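Local coordinates for SusD superfamily protein (PDB 3MYV), which probably binds polysaccharides or related glycans at the outer membrane of Bacteroides vulgatus, at residues 163-168 against 201-206; 131-136 against 423-428. All blocks are in the same frame, centred on the assembly; numbering follows the deposited sequence.

Contact 1. Residues 163-168 against 201-206; sequences AYDFII and LYHDDN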
# COMPACT_ATOMS: atom_id res chain seq x y z
N ALA A 163 -13.62 12.32 1.22
CA ALA A 163 -12.33 11.99 0.58
C ALA A 163 -12.48 10.89 -0.47
O ALA A 163 -11.99 11.01 -1.60
CB ALA A 163 -11.34 11.62 1.61
N TYR A 164 -13.19 9.82 -0.11
CA TYR A 164 -13.48 8.76 -1.09
C TYR A 164 -14.23 9.24 -2.33
O TYR A 164 -13.89 8.85 -3.47
CB TYR A 164 -14.24 7.58 -0.43
CG TYR A 164 -13.33 6.54 0.21
CD1 TYR A 164 -12.83 5.46 -0.53
CD2 TYR A 164 -12.98 6.63 1.56
CE1 TYR A 164 -11.99 4.52 0.05
CE2 TYR A 164 -12.17 5.68 2.15
CZ TYR A 164 -11.68 4.63 1.39
OH TYR A 164 -10.90 3.69 2.01
N ASP A 165 -15.25 10.08 -2.14
CA ASP A 165 -15.99 10.64 -3.27
C ASP A 165 -15.02 11.30 -4.27
O ASP A 165 -15.06 11.03 -5.48
CB ASP A 165 -17.06 11.64 -2.81
CG ASP A 165 -18.22 10.97 -2.08
OD1 ASP A 165 -18.29 9.73 -1.99
OD2 ASP A 165 -19.09 11.71 -1.59
N PHE A 166 -14.12 12.12 -3.74
CA PHE A 166 -13.13 12.80 -4.54
C PHE A 166 -12.09 11.86 -5.17
O PHE A 166 -11.76 11.98 -6.36
CB PHE A 166 -12.38 13.85 -3.70
CG PHE A 166 -11.14 14.38 -4.37
CD1 PHE A 166 -11.24 15.26 -5.43
CD2 PHE A 166 -9.89 14.01 -3.92
CE1 PHE A 166 -10.11 15.73 -6.08
CE2 PHE A 166 -8.74 14.50 -4.55
CZ PHE A 166 -8.85 15.36 -5.62
N ILE A 167 -11.54 10.96 -4.37
CA ILE A 167 -10.54 10.01 -4.82
C ILE A 167 -11.07 9.16 -5.99
O ILE A 167 -10.39 8.97 -7.01
CB ILE A 167 -10.08 9.10 -3.63
CG1 ILE A 167 -9.23 9.90 -2.65
CG2 ILE A 167 -9.30 7.89 -4.13
CD1 ILE A 167 -9.27 9.33 -1.18
N ILE A 168 -12.29 8.65 -5.85
CA ILE A 168 -12.83 7.75 -6.88
C ILE A 168 -13.11 8.50 -8.20
O ILE A 168 -12.72 8.04 -9.29
CB ILE A 168 -14.07 6.99 -6.36
CG1 ILE A 168 -13.62 5.94 -5.32
CG2 ILE A 168 -14.83 6.33 -7.54
CD1 ILE A 168 -14.72 5.49 -4.34
N LEU A 201 -12.98 -1.40 -3.46
CA LEU A 201 -13.11 -2.45 -2.43
C LEU A 201 -13.11 -1.87 -1.03
O LEU A 201 -13.97 -2.20 -0.20
CB LEU A 201 -11.97 -3.49 -2.59
CG LEU A 201 -12.03 -4.75 -1.71
CD1 LEU A 201 -13.12 -5.68 -2.24
CD2 LEU A 201 -10.66 -5.49 -1.62
N TYR A 202 -12.15 -0.98 -0.77
CA TYR A 202 -12.11 -0.26 0.49
C TYR A 202 -13.38 0.56 0.74
O TYR A 202 -13.76 0.78 1.88
CB TYR A 202 -10.92 0.67 0.56
CG TYR A 202 -9.60 0.06 1.02
CD1 TYR A 202 -8.97 -0.94 0.30
CD2 TYR A 202 -8.96 0.56 2.15
CE1 TYR A 202 -7.75 -1.46 0.70
CE2 TYR A 202 -7.73 0.07 2.55
CZ TYR A 202 -7.14 -0.94 1.82
OH TYR A 202 -5.94 -1.44 2.24
N HIS A 203 -14.00 1.03 -0.35
CA HIS A 203 -15.24 1.81 -0.29
C HIS A 203 -16.53 0.96 -0.23
O HIS A 203 -17.64 1.52 -0.20
CB HIS A 203 -15.27 2.77 -1.49
CG HIS A 203 -16.24 3.91 -1.33
ND1 HIS A 203 -17.23 4.17 -2.26
CD2 HIS A 203 -16.35 4.87 -0.38
CE1 HIS A 203 -17.92 5.23 -1.87
NE2 HIS A 203 -17.40 5.68 -0.73
N ASP A 204 -16.39 -0.36 -0.14
CA ASP A 204 -17.53 -1.31 -0.16
C ASP A 204 -18.31 -1.33 -1.47
O ASP A 204 -19.46 -1.79 -1.51
CB ASP A 204 -18.51 -1.05 1.02
CG ASP A 204 -18.83 -2.31 1.84
OD1 ASP A 204 -18.40 -3.43 1.49
OD2 ASP A 204 -19.52 -2.17 2.86
N ASP A 205 -17.71 -0.85 -2.56
CA ASP A 205 -18.33 -0.90 -3.87
C ASP A 205 -17.91 -2.26 -4.48
O ASP A 205 -17.14 -2.32 -5.42
CB ASP A 205 -17.86 0.24 -4.78
CG ASP A 205 -18.29 1.61 -4.32
OD1 ASP A 205 -19.44 1.81 -3.86
OD2 ASP A 205 -17.43 2.52 -4.44
N ASN A 206 -18.44 -3.34 -3.93
CA ASN A 206 -17.99 -4.68 -4.31
C ASN A 206 -18.25 -5.03 -5.77
O ASN A 206 -17.39 -5.61 -6.40
CB ASN A 206 -18.59 -5.72 -3.37
CG ASN A 206 -18.11 -5.52 -1.95
OD1 ASN A 206 -18.89 -5.33 -1.02
ND2 ASN A 206 -16.80 -5.48 -1.79
O HOH W 1 -18.25 8.18 0.25
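H203 reaches from the end of helix 189-202 toward helix 160-177, where Y164 and I168, one helical turn apart, receive its imidazole. H203 CB lies 3.8 Å from Y164 CD1. With CG anti to the backbone N (chi1 -162°), the ring is laid against both side chains, which come to it from the same side. H203 CD2 meets Y164 CB at 3.4 Å, and the two rings, their planes only 19° apart, are slid so far past each other that they barely overlap. Over one imidazole face sits I168 CD1, 3.9 Å from the ring centroid, a CH-pi contact that suits a flat ring and a slim methyl.

The helix ends here in a Schellman motif, with D204 at positive phi; the next helix follows at once, as in the helical hairpins of the TPR-like half of SusD proteins, and D205 takes its N-cap position. From there D205 OD2 accepts a nearly straight bond from H203 ND1 (2.7 Å, 168°), lying in the imidazole plane. At the tip, H203 NE2 shares a water with D165 OD1, so both ring nitrogens are engaged. A leucine here would probably leave D205 without its ring N-H and break the water bridge to D165.

Farther along Y164, its OH comes within 3.4 Å of Y202 CB, near the plane of each tyrosine ring, while Y202 turns its own ring away toward F122 and R403.

Contact 2. Residues 131-136 against 423-428; sequences PYTKDK and VDWDFY
K134 lies across one face of the W425 indole and continues past it to the polar atoms of the loop 423-428. K134 CA stands 3.7 Å from the centroid of the six-membered ring of W425, almost on the ring normal, and CB and CG follow over the same face. With CG anti to the backbone N (chi1 -175°) and the chain extended beyond, the long methylenes cover the ring and NZ arrives beyond the five-membered ring, still on that face, next to W425 O. Lysine suits the place because its apolar stem can lie on the indole while its charged end reaches the polar atoms beyond.

NZ has three acceptors. K134 NZ donates to W425 O at 2.8 Å, tilted 33° from the carbonyl plane; K134 NZ also forms a long, weak salt bridge with D426 OD1 at 3.3 Å; and it donates to a water. That same water gives a hydrogen bond to D426 OD1 (2.9 Å), so the carboxylate is tied to the ammonium both directly and through solvent. The nearby carboxylate would probably stabilise the positive charge.

The loop is held in shape by bonds of its own. D424 OD1 takes the backbone N-H of D426 (2.8 Å), closing an Asx turn, while F427 N donates to D424 O, which presents W425 and D426 at the centre of the turn. At the indole's other end, T133 OG1 is 3.9 Å from W425 CZ3, but its polar partner is the backbone O of R403. P131 adds an apolar touch, CD to W425 CB at 4.2 Å, and its carbonyl accepts from K134 N. On this protein's surface, a short helical turn is thus clasped by a type I beta turn, D424 to F427, that overlaps the Asx turn.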
# COMPACT_ATOMS: atom_id res chain seq x y z
N PRO A 131 -11.68 3.44 9.16
CA PRO A 131 -12.05 2.78 7.89
C PRO A 131 -13.42 3.21 7.40
O PRO A 131 -14.38 3.28 8.18
CB PRO A 131 -12.07 1.28 8.27
CG PRO A 131 -11.14 1.19 9.41
CD PRO A 131 -11.32 2.44 10.19
N TYR A 132 -13.50 3.48 6.10
CA TYR A 132 -14.79 3.83 5.52
C TYR A 132 -15.89 2.87 5.93
O TYR A 132 -17.02 3.30 6.24
CB TYR A 132 -14.72 3.87 3.98
CG TYR A 132 -16.08 4.15 3.37
CD1 TYR A 132 -16.52 5.45 3.23
CD2 TYR A 132 -16.93 3.11 3.00
CE1 TYR A 132 -17.75 5.72 2.69
CE2 TYR A 132 -18.18 3.38 2.47
CZ TYR A 132 -18.58 4.68 2.32
OH TYR A 132 -19.83 4.97 1.81
N THR A 133 -15.56 1.58 5.93
CA THR A 133 -16.55 0.54 6.19
C THR A 133 -17.02 0.52 7.64
O THR A 133 -18.04 -0.07 7.92
CB THR A 133 -16.00 -0.86 5.79
OG1 THR A 133 -14.65 -0.99 6.23
CG2 THR A 133 -16.04 -1.01 4.28
N LYS A 134 -16.35 1.22 8.56
CA LYS A 134 -16.87 1.30 9.95
C LYS A 134 -18.24 2.01 10.06
O LYS A 134 -19.12 1.59 10.83
CB LYS A 134 -15.87 2.01 10.88
CG LYS A 134 -16.31 2.01 12.35
CD LYS A 134 -15.31 2.71 13.23
CE LYS A 134 -15.69 2.56 14.68
NZ LYS A 134 -14.78 3.37 15.55
N ASP A 135 -18.41 3.05 9.27
CA ASP A 135 -19.43 4.04 9.54
C ASP A 135 -19.81 4.84 8.29
O ASP A 135 -20.19 6.01 8.39
CB ASP A 135 -18.88 4.99 10.61
CG ASP A 135 -17.67 5.78 10.14
OD1 ASP A 135 -17.18 5.54 9.01
OD2 ASP A 135 -17.22 6.67 10.90
N LYS A 136 -19.73 4.20 7.13
CA LYS A 136 -19.98 4.86 5.85
C LYS A 136 -19.19 6.16 5.73
O LYS A 136 -19.69 7.16 5.19
CB LYS A 136 -21.49 5.07 5.64
CG LYS A 136 -22.30 3.78 5.43
CD LYS A 136 -22.15 3.27 4.01
CE LYS A 136 -22.87 1.94 3.74
NZ LYS A 136 -22.16 1.18 2.65
N VAL A 423 -6.47 -5.43 18.40
CA VAL A 423 -6.68 -4.13 17.74
C VAL A 423 -7.85 -4.26 16.78
O VAL A 423 -7.91 -5.19 15.97
CB VAL A 423 -5.42 -3.69 16.99
CG1 VAL A 423 -5.72 -2.46 16.10
CG2 VAL A 423 -4.29 -3.41 18.00
N ASP A 424 -8.81 -3.34 16.89
CA ASP A 424 -9.93 -3.32 15.97
C ASP A 424 -10.24 -1.87 15.67
O ASP A 424 -9.52 -0.98 16.12
CB ASP A 424 -11.14 -4.07 16.55
CG ASP A 424 -11.74 -3.42 17.74
OD1 ASP A 424 -11.49 -2.23 18.02
OD2 ASP A 424 -12.52 -4.14 18.40
N TRP A 425 -11.31 -1.62 14.93
CA TRP A 425 -11.59 -0.26 14.48
C TRP A 425 -12.17 0.68 15.57
O TRP A 425 -12.52 1.82 15.28
CB TRP A 425 -12.40 -0.27 13.19
CG TRP A 425 -13.77 -0.84 13.23
CD1 TRP A 425 -14.59 -0.95 14.32
CD2 TRP A 425 -14.53 -1.34 12.11
NE1 TRP A 425 -15.80 -1.51 13.96
CE2 TRP A 425 -15.80 -1.74 12.60
CE3 TRP A 425 -14.29 -1.44 10.74
CZ2 TRP A 425 -16.79 -2.28 11.78
CZ3 TRP A 425 -15.28 -1.99 9.91
CH2 TRP A 425 -16.51 -2.40 10.44
N ASP A 426 -12.30 0.17 16.79
CA ASP A 426 -12.72 1.00 17.94
C ASP A 426 -11.51 1.44 18.75
O ASP A 426 -11.65 2.26 19.67
CB ASP A 426 -13.66 0.22 18.84
CG ASP A 426 -15.00 -0.08 18.18
OD1 ASP A 426 -15.48 0.72 17.37
OD2 ASP A 426 -15.58 -1.12 18.51
N PHE A 427 -10.33 0.92 18.43
CA PHE A 427 -9.09 1.32 19.11
C PHE A 427 -8.67 2.70 18.65
O PHE A 427 -8.50 2.92 17.45
CB PHE A 427 -7.99 0.33 18.76
CG PHE A 427 -6.70 0.56 19.49
CD1 PHE A 427 -6.67 0.90 20.84
CD2 PHE A 427 -5.49 0.35 18.84
CE1 PHE A 427 -5.47 1.07 21.50
CE2 PHE A 427 -4.31 0.50 19.49
CZ PHE A 427 -4.29 0.86 20.83
N TYR A 428 -8.48 3.62 19.58
CA TYR A 428 -8.31 5.03 19.20
C TYR A 428 -7.05 5.26 18.40
O TYR A 428 -6.96 6.23 17.63
CB TYR A 428 -8.41 5.97 20.41
CG TYR A 428 -7.17 6.12 21.27
CD1 TYR A 428 -6.86 5.18 22.25
CD2 TYR A 428 -6.34 7.21 21.13
CE1 TYR A 428 -5.74 5.33 23.05
CE2 TYR A 428 -5.23 7.37 21.92
CZ TYR A 428 -4.93 6.42 22.89
OH TYR A 428 -3.81 6.58 23.67
O HOH W 2 -15.71 3.45 18.24

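Overall arrangement
Contacts 1 and 2 have centres about 15 Å apart and meet through the short helical turn of 131-136. Y132 faces away from the loop 423-428 and packs instead on contact 1: its CE2 is 3.3 Å from H203 O, its CB is 3.6 Å from Y164 CE2, and its ring meets those of both H203 and Y164. T133 CG2 also comes within 3.8 Å of Y202 O. Y132 packs on the helical region and K134 on the loop 423-428, while T133 touches both. In sequence, contact 1 is nested inside the long loop closed by contact 2. Neither contact contributes a ligand to the sodium ion, which is bound at N254, S255, D258, P260 and L325.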